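Local coordinates for putative flavoprotein decarboxylase (Streptomyces olivoviridis, PDB 6JLS) that binds flavin mononucleotide and acts as an FMN-dependent cysteine decarboxylase in the biosynthesis of thioviridamide, at residues A[19-24]-A[183-188]; A[54-59]-A[72-77]; A[104-109]-A[150-155]. One frame throughout, in Å; residues are numbered along the deposited sequence.

Overall arrangement
All three contacts belong to one flavoprotein domain built on a parallel sheet, and each has a segment that reaches the same FMN. Contact 1 packs the C-terminal helix on strand 18-23 in the middle of the sheet; its centre lies about 17 Å from that of contact 2 and about 16 Å from that of contact 3. The closest link joins contacts 1 and 3: S24 OG and T105 OG1, 3.0 Å apart and probably hydrogen-bonded, meet beside the FMN phosphate. Contact 1 also touches contact 2, where A55 CB packs on L23 O at 3.2 Å. Contacts 2 and 3, with centres about 21 Å apart, do not touch, but both approach the cofactor.

Contact 1 (A[19-24]-A[183-188]); sequences LTMCLS and SVFAVA. With FMN (flavin mononucleotide), chain B.
The F185 ring receives L19 CD2 at its edge, in the ring plane, with CE1 4.0 Å from that methyl. M21 arrives obliquely in a Met-aromatic contact: its polarisable SD lies 3.9 Å from F185 CZ and 5.0 Å from the ring centroid, 60° off the ring normal. Both strand side chains cross the phenylalanine at about a right angle. M21 starts with CG opposite the backbone N (chi1 169°) and runs straight until chi3, where a bend turns its methyl while CG and SD stay near CZ. One helical turn after F185, the small A188 probably allows the helix to come close, its CB meeting L19 CD1 at 4.3 Å.

No hydrogen bond joins the segments, and every touching residue is buried, which suits large apolar side chains and alanine. M35, W38 and L39 of helix 32-40 pack on F185, while V97 of strand 95-101 touches F185 and A188. Just past the strand, S24 OG lies 3.1 Å from O1P of FMN, with a weak, unsettled hydrogen bond to O3P; T102 OG1 and, probably, T105 OG1 are further hydrogen-bond partners of this hydroxyl. The strand and helix axes run 11.1 Å apart at 145°, roughly antiparallel, as expected of a helix packed on a parallel sheet in an alpha/beta fold of Rossmann-like type, with the cofactor phosphate beyond the C-terminal end of a central strand.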
loop_
_atom_site.group_PDB
_atom_site.type_symbol
_atom_site.label_atom_id
_atom_site.label_comp_id
_atom_site.label_asym_id
_atom_site.label_seq_id
_atom_site.Cartn_x
_atom_site.Cartn_y
_atom_site.Cartn_z
ATOM N N LEU A 19 -31.157 6.314 23.380
ATOM C CA LEU A 19 -29.999 6.933 24.009
ATOM C C LEU A 19 -28.754 6.753 23.148
ATOM O O LEU A 19 -28.452 5.642 22.693
ATOM C CB LEU A 19 -29.748 6.347 25.401
ATOM C CG LEU A 19 -28.616 7.031 26.171
ATOM C CD1 LEU A 19 -28.998 7.234 27.620
ATOM C CD2 LEU A 19 -27.308 6.253 26.075
ATOM N N THR A 20 -28.017 7.836 22.947
ATOM C CA THR A 20 -26.750 7.791 22.231
ATOM C C THR A 20 -25.606 8.001 23.214
ATOM O O THR A 20 -25.563 9.014 23.925
ATOM C CB THR A 20 -26.708 8.833 21.117
ATOM O OG1 THR A 20 -27.705 8.508 20.135
ATOM C CG2 THR A 20 -25.339 8.858 20.457
ATOM N N MET A 21 -24.687 7.040 23.236
ATOM C CA MET A 21 -23.497 7.022 24.074
ATOM C C MET A 21 -22.274 7.406 23.236
ATOM O O MET A 21 -22.024 6.804 22.181
ATOM C CB MET A 21 -23.347 5.616 24.666
ATOM C CG MET A 21 -22.046 5.307 25.359
ATOM S SD MET A 21 -22.075 3.661 26.163
ATOM C CE MET A 21 -23.323 2.819 25.215
ATOM N N CYS A 22 -21.513 8.402 23.687
ATOM C CA CYS A 22 -20.308 8.826 22.980
ATOM C C CYS A 22 -19.060 8.492 23.786
ATOM O O CYS A 22 -19.023 8.682 25.007
ATOM C CB CYS A 22 -20.326 10.326 22.671
ATOM S SG CYS A 22 -21.633 10.907 21.547
ATOM N N LEU A 23 -18.030 8.003 23.093
ATOM C CA LEU A 23 -16.790 7.568 23.719
ATOM C C LEU A 23 -15.614 8.378 23.184
ATOM O O LEU A 23 -15.429 8.486 21.966
ATOM C CB LEU A 23 -16.558 6.080 23.470
ATOM C CG LEU A 23 -17.632 5.123 23.996
ATOM C CD1 LEU A 23 -17.177 3.681 23.790
ATOM C CD2 LEU A 23 -17.903 5.393 25.464
ATOM N N SER A 24 -14.811 8.908 24.100
ATOM C CA SER A 24 -13.666 9.784 23.871
ATOM C C SER A 24 -12.352 9.005 24.045
ATOM O O SER A 24 -12.319 7.909 24.610
ATOM C CB SER A 24 -13.735 10.964 24.864
ATOM O OG SER A 24 -13.110 12.113 24.360
ATOM N N SER A 183 -23.970 5.884 37.765
ATOM C CA SER A 183 -24.662 7.067 38.254
ATOM C C SER A 183 -24.875 8.085 37.140
ATOM O O SER A 183 -25.909 8.762 37.102
ATOM C CB SER A 183 -23.866 7.679 39.405
ATOM O OG SER A 183 -24.480 8.854 39.892
ATOM N N VAL A 184 -23.914 8.194 36.223
ATOM C CA VAL A 184 -24.034 9.134 35.114
ATOM C C VAL A 184 -25.186 8.731 34.197
ATOM O O VAL A 184 -26.023 9.560 33.817
ATOM C CB VAL A 184 -22.694 9.223 34.357
ATOM C CG1 VAL A 184 -22.836 9.995 33.039
ATOM C CG2 VAL A 184 -21.628 9.857 35.250
ATOM N N PHE A 185 -25.259 7.446 33.842
ATOM C CA PHE A 185 -26.318 7.007 32.947
ATOM C C PHE A 185 -27.688 7.040 33.612
ATOM O O PHE A 185 -28.699 7.151 32.909
ATOM C CB PHE A 185 -25.989 5.620 32.398
ATOM C CG PHE A 185 -25.014 5.667 31.265
ATOM C CD1 PHE A 185 -25.451 5.918 29.971
ATOM C CD2 PHE A 185 -23.650 5.538 31.500
ATOM C CE1 PHE A 185 -24.544 5.998 28.923
ATOM C CE2 PHE A 185 -22.731 5.616 30.457
ATOM C CZ PHE A 185 -23.177 5.844 29.167
ATOM N N ALA A 186 -27.739 6.988 34.945
ATOM C CA ALA A 186 -29.011 7.141 35.638
ATOM C C ALA A 186 -29.555 8.554 35.475
ATOM O O ALA A 186 -30.756 8.742 35.239
ATOM C CB ALA A 186 -28.844 6.795 37.117
ATOM N N VAL A 187 -28.688 9.560 35.597
ATOM C CA VAL A 187 -29.122 10.946 35.423
ATOM C C VAL A 187 -29.589 11.186 33.993
ATOM O O VAL A 187 -30.571 11.899 33.756
ATOM C CB VAL A 187 -27.982 11.905 35.809
ATOM C CG1 VAL A 187 -28.424 13.345 35.671
ATOM C CG2 VAL A 187 -27.510 11.618 37.217
ATOM N N ALA A 188 -28.889 10.602 33.016
ATOM C CA ALA A 188 -29.296 10.745 31.623
ATOM C C ALA A 188 -30.672 10.140 31.375
ATOM O O ALA A 188 -31.502 10.742 30.683
ATOM C CB ALA A 188 -28.268 10.091 30.711
HETATM N N1 FMN B . -7.156 12.658 27.849
HETATM C C2 FMN B . -8.166 12.991 28.723
HETATM O O2 FMN B . -8.703 14.092 28.633
HETATM N N3 FMN B . -8.562 12.100 29.699
HETATM C C4 FMN B . -7.955 10.866 29.807
HETATM O O4 FMN B . -8.307 10.064 30.675
HETATM C C4A FMN B . -6.938 10.528 28.923
HETATM N N5 FMN B . -6.324 9.295 29.020
HETATM C C5A FMN B . -5.310 8.951 28.152
HETATM C C6 FMN B . -4.708 7.706 28.279
HETATM C C7 FMN B . -3.685 7.337 27.407
HETATM C C7M FMN B . -3.047 5.980 27.566
HETATM C C8 FMN B . -3.262 8.228 26.400
HETATM C C8M FMN B . -2.158 7.834 25.454
HETATM C C9 FMN B . -3.872 9.483 26.281
HETATM C C9A FMN B . -4.899 9.845 27.160
HETATM N N10 FMN B . -5.517 11.086 27.063
HETATM C C10 FMN B . -6.535 11.427 27.939
HETATM C "C1'" FMN B . -5.106 12.054 25.992
HETATM C "C2'" FMN B . -6.138 11.988 24.854
HETATM O "O2'" FMN B . -6.188 10.709 24.245
HETATM C "C3'" FMN B . -5.869 13.043 23.790
HETATM O "O3'" FMN B . -6.130 14.309 24.347
HETATM C "C4'" FMN B . -6.755 12.781 22.573
HETATM O "O4'" FMN B . -6.429 13.589 21.455
HETATM C "C5'" FMN B . -8.225 12.969 22.920
HETATM O "O5'" FMN B . -8.920 12.813 21.706
HETATM P P FMN B . -10.517 12.861 21.644
HETATM O O1P FMN B . -11.033 13.757 22.755
HETATM O O2P FMN B . -10.938 13.442 20.311
HETATM O O3P FMN B . -11.073 11.473 21.842
#

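Contact 2 (A[54-59]-A[72-77]); sequences SAQQFV and VLTDET. With FMN (flavin mononucleotide), chain B.
Q56 faces T74 and E76 across a water-bridged junction. Its 3-10 turn, in the loop after strand 46-51 that carries S54 and F58 of the FMN pocket, meets the passage from edge strand 72-73 to helix 75-81, where T74 is the N-cap. Q56 OE1 lies 3.6 Å from T74 CB, and the methyl T74 CG2 is 3.7 Å from Q56 CD; the two side chains cross at about a right angle. The E76 carboxylate comes from the opposite direction, its plane turned 31° from the amide. E76 OE2 is 3.4 Å from Q56 OE1, but both are acceptors and form no hydrogen bond.

A water bridges the two side chains by another route, accepting from Q56 NE2 and donating weakly to the poorly ordered E76 OE2; it also bonds to T74 OG1. That hydroxyl (chi1 66°) accepts from T77 N over 3.2 Å in a nearly straight bond (N-H...O 169°), so threonine both caps the helix and meets the water.

Farther out, A55 O holds the turn by accepting from F58 N and V59 N, while Q57 bonds to T60 and N62 of the third subunit. Q57 CG lies 3.4 Å above the F58 ring plane; F58 CZ is 3.6 Å from FMN C7.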
loop_
_atom_site.group_PDB
_atom_site.type_symbol
_atom_site.label_atom_id
_atom_site.label_comp_id
_atom_site.label_asym_id
_atom_site.label_seq_id
_atom_site.Cartn_x
_atom_site.Cartn_y
_atom_site.Cartn_z
ATOM N N SER A 54 -9.524 9.048 18.517
ATOM C CA SER A 54 -8.642 8.592 19.595
ATOM C C SER A 54 -9.278 7.493 20.438
ATOM O O SER A 54 -8.565 6.629 20.961
ATOM C CB SER A 54 -8.234 9.752 20.498
ATOM O OG SER A 54 -7.448 10.686 19.785
ATOM N N ALA A 55 -10.602 7.509 20.596
ATOM C CA ALA A 55 -11.251 6.458 21.368
ATOM C C ALA A 55 -11.030 5.078 20.760
ATOM O O ALA A 55 -11.047 4.079 21.492
ATOM C CB ALA A 55 -12.749 6.743 21.484
ATOM N N GLN A 56 -10.818 4.997 19.445
ATOM C CA GLN A 56 -10.643 3.710 18.780
ATOM C C GLN A 56 -9.312 3.040 19.097
ATOM O O GLN A 56 -9.136 1.865 18.747
ATOM C CB GLN A 56 -10.796 3.868 17.264
ATOM C CG GLN A 56 -12.189 4.326 16.896
ATOM C CD GLN A 56 -12.385 4.490 15.418
ATOM O OE1 GLN A 56 -12.509 5.614 14.911
ATOM N NE2 GLN A 56 -12.438 3.370 14.708
ATOM N N GLN A 57 -8.381 3.723 19.767
ATOM C CA GLN A 57 -7.213 3.002 20.249
ATOM C C GLN A 57 -7.502 2.257 21.546
ATOM O O GLN A 57 -6.689 1.420 21.958
ATOM C CB GLN A 57 -6.012 3.944 20.424
ATOM C CG GLN A 57 -6.013 4.777 21.691
ATOM C CD GLN A 57 -4.896 5.819 21.712
ATOM O OE1 GLN A 57 -3.711 5.491 21.611
ATOM N NE2 GLN A 57 -5.279 7.083 21.844
ATOM N N PHE A 58 -8.658 2.497 22.164
ATOM C CA PHE A 58 -9.018 1.856 23.420
ATOM C C PHE A 58 -10.245 0.962 23.335
ATOM O O PHE A 58 -10.386 0.073 24.174
ATOM C CB PHE A 58 -9.274 2.908 24.506
ATOM C CG PHE A 58 -8.122 3.840 24.750
ATOM C CD1 PHE A 58 -6.915 3.367 25.225
ATOM C CD2 PHE A 58 -8.266 5.201 24.538
ATOM C CE1 PHE A 58 -5.865 4.228 25.468
ATOM C CE2 PHE A 58 -7.222 6.077 24.781
ATOM C CZ PHE A 58 -6.018 5.591 25.249
ATOM N N VAL A 59 -11.150 1.201 22.378
ATOM C CA VAL A 59 -12.341 0.384 22.150
ATOM C C VAL A 59 -12.410 0.054 20.676
ATOM O O VAL A 59 -12.176 0.922 19.831
ATOM C CB VAL A 59 -13.660 1.088 22.535
ATOM C CG1 VAL A 59 -14.652 0.090 23.145
ATOM C CG2 VAL A 59 -13.421 2.287 23.399
ATOM N N VAL A 72 -23.251 1.810 15.518
ATOM C CA VAL A 72 -21.957 2.113 16.114
ATOM C C VAL A 72 -21.218 2.939 15.080
ATOM O O VAL A 72 -20.881 2.430 14.003
ATOM C CB VAL A 72 -21.163 0.849 16.475
ATOM C CG1 VAL A 72 -19.808 1.230 17.046
ATOM C CG2 VAL A 72 -21.931 -0.039 17.455
ATOM N N LEU A 73 -20.984 4.209 15.390
ATOM C CA LEU A 73 -20.544 5.189 14.409
ATOM C C LEU A 73 -19.125 5.626 14.705
ATOM O O LEU A 73 -18.794 5.982 15.844
ATOM C CB LEU A 73 -21.454 6.419 14.396
ATOM C CG LEU A 73 -22.947 6.197 14.168
ATOM C CD1 LEU A 73 -23.655 6.037 15.500
ATOM C CD2 LEU A 73 -23.550 7.343 13.385
ATOM N N THR A 74 -18.295 5.600 13.679
ATOM C CA THR A 74 -17.018 6.281 13.701
ATOM C C THR A 74 -16.967 7.264 12.543
ATOM O O THR A 74 -17.819 7.263 11.649
ATOM C CB THR A 74 -15.869 5.288 13.598
ATOM O OG1 THR A 74 -15.931 4.674 12.313
ATOM C CG2 THR A 74 -16.012 4.228 14.679
ATOM N N ASP A 75 -15.946 8.108 12.571
ATOM C CA ASP A 75 -15.757 9.060 11.487
ATOM C C ASP A 75 -15.625 8.359 10.130
ATOM O O ASP A 75 -16.163 8.844 9.126
ATOM C CB ASP A 75 -14.553 9.945 11.804
ATOM C CG ASP A 75 -14.897 11.039 12.820
ATOM O OD1 ASP A 75 -14.875 10.786 14.037
ATOM O OD2 ASP A 75 -15.234 12.162 12.400
ATOM N N GLU A 76 -14.949 7.204 10.081
ATOM C CA GLU A 76 -14.773 6.486 8.820
ATOM C C GLU A 76 -16.073 5.838 8.370
ATOM O O GLU A 76 -16.425 5.895 7.187
ATOM C CB GLU A 76 -13.676 5.429 8.948
ATOM C CG GLU A 76 -12.362 5.931 9.544
ATOM C CD GLU A 76 -12.345 5.903 11.074
ATOM O OE1 GLU A 76 -12.920 6.808 11.720
ATOM O OE2 GLU A 76 -11.749 4.961 11.634
ATOM N N THR A 77 -16.792 5.212 9.302
ATOM C CA THR A 77 -18.107 4.647 9.011
ATOM C C THR A 77 -19.032 5.676 8.366
ATOM O O THR A 77 -19.643 5.411 7.323
ATOM C CB THR A 77 -18.720 4.108 10.307
ATOM O OG1 THR A 77 -18.123 2.848 10.613
ATOM C CG2 THR A 77 -20.231 3.945 10.200
HETATM N N1 FMN B . -7.156 12.658 27.849
HETATM C C2 FMN B . -8.166 12.991 28.723
HETATM O O2 FMN B . -8.703 14.092 28.633
HETATM N N3 FMN B . -8.562 12.100 29.699
HETATM C C4 FMN B . -7.955 10.866 29.807
HETATM O O4 FMN B . -8.307 10.064 30.675
HETATM C C4A FMN B . -6.938 10.528 28.923
HETATM N N5 FMN B . -6.324 9.295 29.020
HETATM C C5A FMN B . -5.310 8.951 28.152
HETATM C C6 FMN B . -4.708 7.706 28.279
HETATM C C7 FMN B . -3.685 7.337 27.407
HETATM C C7M FMN B . -3.047 5.980 27.566
HETATM C C8 FMN B . -3.262 8.228 26.400
HETATM C C8M FMN B . -2.158 7.834 25.454
HETATM C C9 FMN B . -3.872 9.483 26.281
HETATM C C9A FMN B . -4.899 9.845 27.160
HETATM N N10 FMN B . -5.517 11.086 27.063
HETATM C C10 FMN B . -6.535 11.427 27.939
HETATM C "C1'" FMN B . -5.106 12.054 25.992
HETATM C "C2'" FMN B . -6.138 11.988 24.854
HETATM O "O2'" FMN B . -6.188 10.709 24.245
HETATM C "C3'" FMN B . -5.869 13.043 23.790
HETATM O "O3'" FMN B . -6.130 14.309 24.347
HETATM C "C4'" FMN B . -6.755 12.781 22.573
HETATM O "O4'" FMN B . -6.429 13.589 21.455
HETATM C "C5'" FMN B . -8.225 12.969 22.920
HETATM O "O5'" FMN B . -8.920 12.813 21.706
HETATM P P FMN B . -10.517 12.861 21.644
HETATM O O1P FMN B . -11.033 13.757 22.755
HETATM O O2P FMN B . -10.938 13.442 20.311
HETATM O O3P FMN B . -11.073 11.473 21.842
HETATM O O HOH W 1 -13.700 3.050 11.889
#

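Contact 3 (A[104-109]-A[150-155]); sequences ATLGKL and DALRAE. With FMN (flavin mononucleotide), chain B.
L152 places CG beside its backbone N (chi1 -72°), and with chi2 at 167° the two branches reach neighbouring positions along one flank of helix 103-110: CD1 goes to L106 and CD2 to L109. L152 CD1 meets L106 CD2 at 3.5 Å, the two leucines crossing at about a right angle, and also lies 3.7 Å from L106 O. L152 CD2 lies 3.6 Å from L109 CB, touching the root of that side chain rather than its end. Branched leucine suits this place because one residue can fill the space beside two positions of the facing helix.

L131 of strand 129-133 touches both L106 and L152, so the two helices share a floor on the sheet. T119 and V122 of helix 117-124 cover L109. A151 and E155 reach the fourth subunit: E155 OE2 bonds to A144 N there, and A151 packs on R147.

Another side of helix 103-110 serves the cofactor. T105 OG1 donates to O1P of FMN over 2.6 Å, and A104 CB lies 3.6 Å from the same oxygen. K108, extended beyond CG, ends with NZ 4.1 Å from O2P of FMN and forms a salt bridge with D115; its charge probably adds a favourable field at the phosphate. The side-chain contact between the leucines is apolar and has no hydrogen bond, consistent with close packing and the hydrophobic effect holding the phosphate-binding helix against its neighbour.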
loop_
_atom_site.group_PDB
_atom_site.type_symbol
_atom_site.label_atom_id
_atom_site.label_comp_id
_atom_site.label_asym_id
_atom_site.label_seq_id
_atom_site.Cartn_x
_atom_site.Cartn_y
_atom_site.Cartn_z
ATOM N N ALA A 104 -9.837 17.159 25.634
ATOM C CA ALA A 104 -9.844 17.634 24.256
ATOM C C ALA A 104 -11.263 17.744 23.739
ATOM O O ALA A 104 -11.635 18.752 23.128
ATOM C CB ALA A 104 -9.010 16.712 23.360
ATOM N N THR A 105 -12.079 16.721 23.996
ATOM C CA THR A 105 -13.464 16.744 23.538
ATOM C C THR A 105 -14.285 17.811 24.267
ATOM O O THR A 105 -15.069 18.536 23.637
ATOM C CB THR A 105 -14.074 15.354 23.703
ATOM O OG1 THR A 105 -13.533 14.511 22.688
ATOM C CG2 THR A 105 -15.584 15.391 23.544
ATOM N N LEU A 106 -14.124 17.915 25.589
ATOM C CA LEU A 106 -14.749 19.001 26.338
ATOM C C LEU A 106 -14.321 20.364 25.795
ATOM O O LEU A 106 -15.150 21.276 25.641
ATOM C CB LEU A 106 -14.379 18.874 27.816
ATOM C CG LEU A 106 -14.862 17.627 28.550
ATOM C CD1 LEU A 106 -14.150 17.511 29.883
ATOM C CD2 LEU A 106 -16.369 17.686 28.758
ATOM N N GLY A 107 -13.029 20.513 25.485
ATOM C CA GLY A 107 -12.543 21.786 24.978
ATOM C C GLY A 107 -13.130 22.127 23.625
ATOM O O GLY A 107 -13.439 23.291 23.349
ATOM N N LYS A 108 -13.307 21.119 22.767
ATOM C CA LYS A 108 -13.893 21.359 21.451
ATOM C C LYS A 108 -15.361 21.745 21.579
ATOM O O LYS A 108 -15.811 22.721 20.968
ATOM C CB LYS A 108 -13.750 20.121 20.573
ATOM C CG LYS A 108 -12.331 19.750 20.158
ATOM C CD LYS A 108 -12.353 18.528 19.234
ATOM C CE LYS A 108 -10.939 18.030 18.944
ATOM N NZ LYS A 108 -10.873 16.819 18.069
ATOM N N LEU A 109 -16.128 20.987 22.371
ATOM C CA LEU A 109 -17.540 21.316 22.545
ATOM C C LEU A 109 -17.688 22.703 23.143
ATOM O O LEU A 109 -18.472 23.522 22.652
ATOM C CB LEU A 109 -18.227 20.285 23.435
ATOM C CG LEU A 109 -18.241 18.844 22.929
ATOM C CD1 LEU A 109 -18.751 17.863 24.000
ATOM C CD2 LEU A 109 -19.076 18.744 21.660
ATOM N N ASP A 150 -17.432 25.751 32.440
ATOM C CA ASP A 150 -18.376 26.865 32.498
ATOM C C ASP A 150 -19.137 27.005 31.187
ATOM O O ASP A 150 -20.367 27.130 31.182
ATOM C CB ASP A 150 -17.653 28.177 32.809
ATOM C CG ASP A 150 -17.041 28.210 34.200
ATOM O OD1 ASP A 150 -17.401 27.356 35.047
ATOM O OD2 ASP A 150 -16.201 29.115 34.436
ATOM N N ALA A 151 -18.421 26.988 30.060
ATOM C CA ALA A 151 -19.089 27.131 28.770
ATOM C C ALA A 151 -20.027 25.950 28.505
ATOM O O ALA A 151 -21.140 26.137 28.000
ATOM C CB ALA A 151 -18.043 27.281 27.655
ATOM N N LEU A 152 -19.598 24.729 28.848
ATOM C CA LEU A 152 -20.418 23.548 28.588
ATOM C C LEU A 152 -21.728 23.616 29.349
ATOM O O LEU A 152 -22.781 23.186 28.862
ATOM C CB LEU A 152 -19.638 22.291 28.972
ATOM C CG LEU A 152 -18.525 22.023 27.962
ATOM C CD1 LEU A 152 -17.563 20.989 28.470
ATOM C CD2 LEU A 152 -19.110 21.608 26.623
ATOM N N ARG A 153 -21.674 24.188 30.520
ATOM C CA ARG A 153 -22.815 24.290 31.394
ATOM C C ARG A 153 -23.744 25.431 31.005
ATOM O O ARG A 153 -24.960 25.338 31.220
ATOM C CB ARG A 153 -22.264 24.467 32.787
ATOM C CG ARG A 153 -23.171 24.314 33.894
ATOM C CD ARG A 153 -22.250 24.334 35.057
ATOM N NE ARG A 153 -21.605 23.039 35.239
ATOM C CZ ARG A 153 -20.442 22.875 35.857
ATOM N NH1 ARG A 153 -19.781 23.928 36.301
ATOM N NH2 ARG A 153 -19.927 21.664 36.019
ATOM N N ALA A 154 -23.188 26.496 30.422
ATOM C CA ALA A 154 -23.992 27.520 29.781
ATOM C C ALA A 154 -24.733 26.986 28.559
ATOM O O ALA A 154 -25.796 27.518 28.225
ATOM C CB ALA A 154 -23.106 28.703 29.392
ATOM N N GLU A 155 -24.188 25.965 27.876
ATOM C CA GLU A 155 -24.892 25.260 26.807
ATOM C C GLU A 155 -26.125 24.524 27.301
ATOM O O GLU A 155 -26.902 24.032 26.475
ATOM C CB GLU A 155 -23.979 24.226 26.120
ATOM C CG GLU A 155 -22.831 24.806 25.346
ATOM C CD GLU A 155 -23.273 25.579 24.115
ATOM O OE1 GLU A 155 -24.175 25.108 23.400
ATOM O OE2 GLU A 155 -22.718 26.668 23.860
HETATM N N1 FMN B . -7.156 12.658 27.849
HETATM C C2 FMN B . -8.166 12.991 28.723
HETATM O O2 FMN B . -8.703 14.092 28.633
HETATM N N3 FMN B . -8.562 12.100 29.699
HETATM C C4 FMN B . -7.955 10.866 29.807
HETATM O O4 FMN B . -8.307 10.064 30.675
HETATM C C4A FMN B . -6.938 10.528 28.923
HETATM N N5 FMN B . -6.324 9.295 29.020
HETATM C C5A FMN B . -5.310 8.951 28.152
HETATM C C6 FMN B . -4.708 7.706 28.279
HETATM C C7 FMN B . -3.685 7.337 27.407
HETATM C C7M FMN B . -3.047 5.980 27.566
HETATM C C8 FMN B . -3.262 8.228 26.400
HETATM C C8M FMN B . -2.158 7.834 25.454
HETATM C C9 FMN B . -3.872 9.483 26.281
HETATM C C9A FMN B . -4.899 9.845 27.160
HETATM N N10 FMN B . -5.517 11.086 27.063
HETATM C C10 FMN B . -6.535 11.427 27.939
HETATM C "C1'" FMN B . -5.106 12.054 25.992
HETATM C "C2'" FMN B . -6.138 11.988 24.854
HETATM O "O2'" FMN B . -6.188 10.709 24.245
HETATM C "C3'" FMN B . -5.869 13.043 23.790
HETATM O "O3'" FMN B . -6.130 14.309 24.347
HETATM C "C4'" FMN B . -6.755 12.781 22.573
HETATM O "O4'" FMN B . -6.429 13.589 21.455
HETATM C "C5'" FMN B . -8.225 12.969 22.920
HETATM O "O5'" FMN B . -8.920 12.813 21.706
HETATM P P FMN B . -10.517 12.861 21.644
HETATM O O1P FMN B . -11.033 13.757 22.755
HETATM O O2P FMN B . -10.938 13.442 20.311
HETATM O O3P FMN B . -11.073 11.473 21.842
#